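Local coordinates for pvivax hypothetical protein (Plasmodium vivax, PDB 2B30) that is of unknown function but belongs to the Cof-like branch of the HAD superfamily, and is probably a metal-dependent phosphatase, here holding calcium, at residues A25-T37 with I238-D252. Residues are numbered along the deposited sequence; the frame is centred on the assembly and turned at random.
Sequences ADIKLLLIDFDGT and ISNDQVLVVGDAEND. With CA (calcium ion), chain E.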
# COMPACT_ATOMS: atom_id res chain seq x y z
N ALA A 25 18.11 6.63 15.10
CA ALA A 25 17.51 5.51 14.39
C ALA A 25 18.16 4.21 14.82
O ALA A 25 19.38 4.09 14.79
CB ALA A 25 17.69 5.69 12.89
N ASP A 26 17.34 3.23 15.19
CA ASP A 26 17.80 1.89 15.54
C ASP A 26 17.62 0.93 14.36
O ASP A 26 16.87 -0.04 14.44
CB ASP A 26 17.03 1.38 16.76
CG ASP A 26 17.51 0.02 17.25
OD1 ASP A 26 18.73 -0.17 17.34
OD2 ASP A 26 16.66 -0.84 17.54
N ILE A 27 18.31 1.22 13.26
CA ILE A 27 18.13 0.48 12.01
C ILE A 27 18.68 -0.94 12.08
O ILE A 27 19.83 -1.15 12.48
CB ILE A 27 18.79 1.23 10.83
CG1 ILE A 27 18.03 2.52 10.54
CG2 ILE A 27 18.84 0.36 9.56
CD1 ILE A 27 18.86 3.55 9.79
N LYS A 28 17.85 -1.89 11.66
CA LYS A 28 18.22 -3.30 11.56
C LYS A 28 18.06 -3.91 10.16
O LYS A 28 18.52 -5.04 9.92
CB LYS A 28 17.43 -4.10 12.60
CG LYS A 28 17.91 -3.82 14.01
CD LYS A 28 17.04 -4.44 15.09
CE LYS A 28 17.55 -4.05 16.49
NZ LYS A 28 16.61 -4.44 17.60
N LEU A 29 17.42 -3.18 9.23
CA LEU A 29 17.13 -3.68 7.88
C LEU A 29 17.46 -2.61 6.85
O LEU A 29 16.94 -1.50 6.93
CB LEU A 29 15.65 -4.03 7.73
CG LEU A 29 15.26 -5.27 6.91
CD1 LEU A 29 13.80 -5.16 6.46
CD2 LEU A 29 16.16 -5.52 5.72
N LEU A 30 18.32 -2.95 5.89
CA LEU A 30 18.63 -2.04 4.77
C LEU A 30 17.89 -2.51 3.53
O LEU A 30 18.13 -3.61 3.03
CB LEU A 30 20.14 -1.98 4.50
CG LEU A 30 21.09 -1.69 5.67
CD1 LEU A 30 22.55 -1.63 5.20
CD2 LEU A 30 20.71 -0.41 6.42
N LEU A 31 16.99 -1.67 3.03
CA LEU A 31 16.20 -1.96 1.84
C LEU A 31 16.66 -1.05 0.69
O LEU A 31 16.38 0.14 0.68
CB LEU A 31 14.72 -1.75 2.12
CG LEU A 31 14.09 -2.57 3.25
CD1 LEU A 31 12.64 -2.20 3.34
CD2 LEU A 31 14.24 -4.11 3.08
N ILE A 32 17.35 -1.64 -0.28
CA ILE A 32 18.09 -0.88 -1.27
C ILE A 32 17.52 -1.15 -2.64
O ILE A 32 17.45 -2.30 -3.07
CB ILE A 32 19.56 -1.32 -1.27
CG1 ILE A 32 20.12 -1.29 0.16
CG2 ILE A 32 20.38 -0.45 -2.23
CD1 ILE A 32 21.58 -1.73 0.25
N ASP A 33 17.12 -0.09 -3.34
CA ASP A 33 16.69 -0.23 -4.74
C ASP A 33 17.91 -0.55 -5.61
O ASP A 33 19.03 -0.18 -5.27
CB ASP A 33 16.02 1.05 -5.22
CG ASP A 33 15.60 0.99 -6.67
OD1 ASP A 33 15.03 -0.03 -7.13
OD2 ASP A 33 15.85 1.99 -7.38
N PHE A 34 17.69 -1.25 -6.71
CA PHE A 34 18.80 -1.61 -7.60
C PHE A 34 19.08 -0.52 -8.65
O PHE A 34 19.95 0.31 -8.44
CB PHE A 34 18.60 -3.00 -8.22
CG PHE A 34 19.88 -3.65 -8.67
CD1 PHE A 34 20.82 -4.09 -7.73
CD2 PHE A 34 20.16 -3.83 -10.03
CE1 PHE A 34 22.02 -4.68 -8.13
CE2 PHE A 34 21.35 -4.43 -10.44
CZ PHE A 34 22.28 -4.86 -9.50
N ASP A 35 18.34 -0.50 -9.76
CA ASP A 35 18.66 0.43 -10.85
C ASP A 35 18.31 1.84 -10.44
O ASP A 35 17.25 2.07 -9.84
CB ASP A 35 17.89 0.12 -12.12
CG ASP A 35 18.22 -1.23 -12.66
OD1 ASP A 35 17.82 -2.23 -12.01
OD2 ASP A 35 18.89 -1.30 -13.72
N GLY A 36 19.19 2.77 -10.78
CA GLY A 36 19.00 4.17 -10.42
C GLY A 36 19.44 4.49 -9.01
O GLY A 36 19.55 5.66 -8.65
N THR A 37 19.70 3.45 -8.21
CA THR A 37 20.13 3.63 -6.83
C THR A 37 21.48 2.95 -6.64
O THR A 37 22.49 3.63 -6.53
CB THR A 37 19.06 3.07 -5.83
OG1 THR A 37 17.81 3.74 -6.04
CG2 THR A 37 19.50 3.28 -4.40
N ILE A 238 10.61 -7.41 12.31
CA ILE A 238 11.30 -6.12 12.23
C ILE A 238 10.26 -5.03 12.11
O ILE A 238 9.39 -5.10 11.25
CB ILE A 238 12.21 -6.10 11.01
CG1 ILE A 238 13.33 -7.12 11.21
CG2 ILE A 238 12.78 -4.71 10.77
CD1 ILE A 238 14.32 -7.19 10.05
N SER A 239 10.33 -4.02 12.97
CA SER A 239 9.34 -2.94 12.96
C SER A 239 9.71 -1.87 11.93
O SER A 239 10.84 -1.78 11.50
CB SER A 239 9.23 -2.34 14.36
OG SER A 239 10.40 -1.59 14.67
N ASN A 240 8.73 -1.07 11.52
CA ASN A 240 8.93 0.03 10.57
C ASN A 240 10.03 1.00 11.05
O ASN A 240 10.92 1.35 10.29
CB ASN A 240 7.59 0.76 10.36
CG ASN A 240 7.71 1.98 9.45
OD1 ASN A 240 8.53 2.89 9.69
ND2 ASN A 240 6.88 2.02 8.42
N ASP A 241 9.95 1.43 12.30
CA ASP A 241 11.04 2.14 13.00
C ASP A 241 12.44 1.70 12.57
O ASP A 241 13.35 2.52 12.49
CB ASP A 241 10.97 1.86 14.53
CG ASP A 241 10.31 2.97 15.32
OD1 ASP A 241 10.25 4.13 14.87
OD2 ASP A 241 9.86 2.66 16.44
N GLN A 242 12.62 0.39 12.37
CA GLN A 242 13.94 -0.20 12.17
C GLN A 242 14.35 -0.36 10.71
O GLN A 242 15.39 -0.92 10.42
CB GLN A 242 13.99 -1.56 12.85
CG GLN A 242 13.76 -1.47 14.34
CD GLN A 242 13.52 -2.81 14.96
OE1 GLN A 242 12.84 -3.65 14.39
NE2 GLN A 242 14.08 -3.02 16.15
N VAL A 243 13.53 0.14 9.79
CA VAL A 243 13.74 -0.09 8.38
C VAL A 243 14.27 1.17 7.71
O VAL A 243 13.62 2.21 7.78
CB VAL A 243 12.41 -0.50 7.71
CG1 VAL A 243 12.59 -0.64 6.21
CG2 VAL A 243 11.89 -1.80 8.31
N LEU A 244 15.44 1.07 7.07
CA LEU A 244 15.95 2.15 6.23
C LEU A 244 15.88 1.77 4.76
O LEU A 244 16.38 0.71 4.37
CB LEU A 244 17.38 2.54 6.58
CG LEU A 244 18.03 3.54 5.60
CD1 LEU A 244 18.64 4.70 6.34
CD2 LEU A 244 19.05 2.89 4.69
N VAL A 245 15.33 2.67 3.96
CA VAL A 245 15.03 2.39 2.56
C VAL A 245 15.51 3.53 1.66
O VAL A 245 15.51 4.70 2.07
CB VAL A 245 13.51 2.12 2.37
CG1 VAL A 245 12.70 3.35 2.68
CG2 VAL A 245 13.21 1.64 0.97
N VAL A 246 15.93 3.19 0.44
CA VAL A 246 16.44 4.17 -0.51
C VAL A 246 16.03 3.80 -1.95
O VAL A 246 16.05 2.63 -2.33
CB VAL A 246 18.00 4.38 -0.33
CG1 VAL A 246 18.77 3.11 -0.60
CG2 VAL A 246 18.51 5.51 -1.21
N GLY A 247 15.62 4.79 -2.74
CA GLY A 247 15.08 4.53 -4.08
C GLY A 247 15.03 5.75 -4.99
O GLY A 247 15.58 6.81 -4.65
N ASP A 248 14.36 5.62 -6.13
CA ASP A 248 14.47 6.64 -7.17
C ASP A 248 13.27 6.85 -8.09
O ASP A 248 13.13 7.94 -8.65
CB ASP A 248 15.69 6.34 -8.05
CG ASP A 248 15.47 5.16 -8.96
OD1 ASP A 248 15.23 4.06 -8.45
OD2 ASP A 248 15.52 5.34 -10.19
N ALA A 249 12.42 5.84 -8.24
CA ALA A 249 11.44 5.83 -9.32
C ALA A 249 10.00 5.56 -8.84
O ALA A 249 9.73 5.47 -7.63
CB ALA A 249 11.87 4.79 -10.35
N GLU A 250 9.09 5.43 -9.80
CA GLU A 250 7.68 5.19 -9.53
C GLU A 250 7.41 3.93 -8.69
O GLU A 250 6.56 3.93 -7.79
CB GLU A 250 6.90 5.10 -10.84
CG GLU A 250 5.41 5.28 -10.71
CD GLU A 250 4.70 5.27 -12.05
OE1 GLU A 250 4.81 4.26 -12.79
OE2 GLU A 250 4.04 6.28 -12.37
N ASN A 251 8.15 2.85 -8.97
CA ASN A 251 7.95 1.58 -8.24
C ASN A 251 8.60 1.55 -6.85
O ASN A 251 8.58 0.51 -6.17
CB ASN A 251 8.42 0.39 -9.09
CG ASN A 251 9.90 0.38 -9.34
OD1 ASN A 251 10.55 1.43 -9.30
ND2 ASN A 251 10.44 -0.79 -9.59
N ASP A 252 9.18 2.68 -6.42
CA ASP A 252 9.73 2.83 -5.07
C ASP A 252 8.84 3.68 -4.16
O ASP A 252 9.06 3.74 -2.96
CB ASP A 252 11.12 3.50 -5.13
CG ASP A 252 12.14 2.69 -5.90
OD1 ASP A 252 12.32 1.50 -5.59
OD2 ASP A 252 12.77 3.26 -6.82
CA CA E . 15.01 1.66 -9.41
O HOH W 1 14.38 3.35 14.89
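Asp33 and Asp248 meet at a calcium ion at the C-terminal end of two parallel strands, 29-33 and 243-247. CG of Asp33 stands anti to the backbone N (chi1 178°), which places its carboxylate against the calcium. CB lies beside Val246 O, and CG faces Asp252 OD1. Asp33 OD1 is the more distant ligand, whereas Asp33 OD2 binds the calcium at 2.2 Å and also accepts from Thr37 OG1 on its anti lone pair. Asp35 O is a further ligand, and Asp248 OD1 binds the calcium at 2.6 Å. The Asp33 and Asp248 carboxylate planes are only 19° apart. Asp252, a calcium ligand seen for this protein but not bound to the metal in this chain, is second-shell here: its OD2 takes the N-H groups of Asp248 and Ala249, fixing the turn that presents Asp248, while OD1 pairs with Lys225. This is consistent with the HAD active-site layout, Asp33 and Asp35 forming the DxD motif that leads out of the first strand.

Behind the metal, Leu31 N donates to Leu244 O (2.8 Å) and Leu31 O accepts from Val246 N. At the far end, Gln242 O receives both Lys28 N and Leu29 N. Leu31 CD1 packs on Val243 CG1 on one face of the sheet; Ile27 CD1 meets Leu244 CD1 (3.6 Å) on the other.

The pair is central in the Rossmann-like sheet, between strands 63-67 and 261-264; helix 225-235 covers Leu29, Leu31 and Val243, and helix 288-297 covers Leu30 and Leu244.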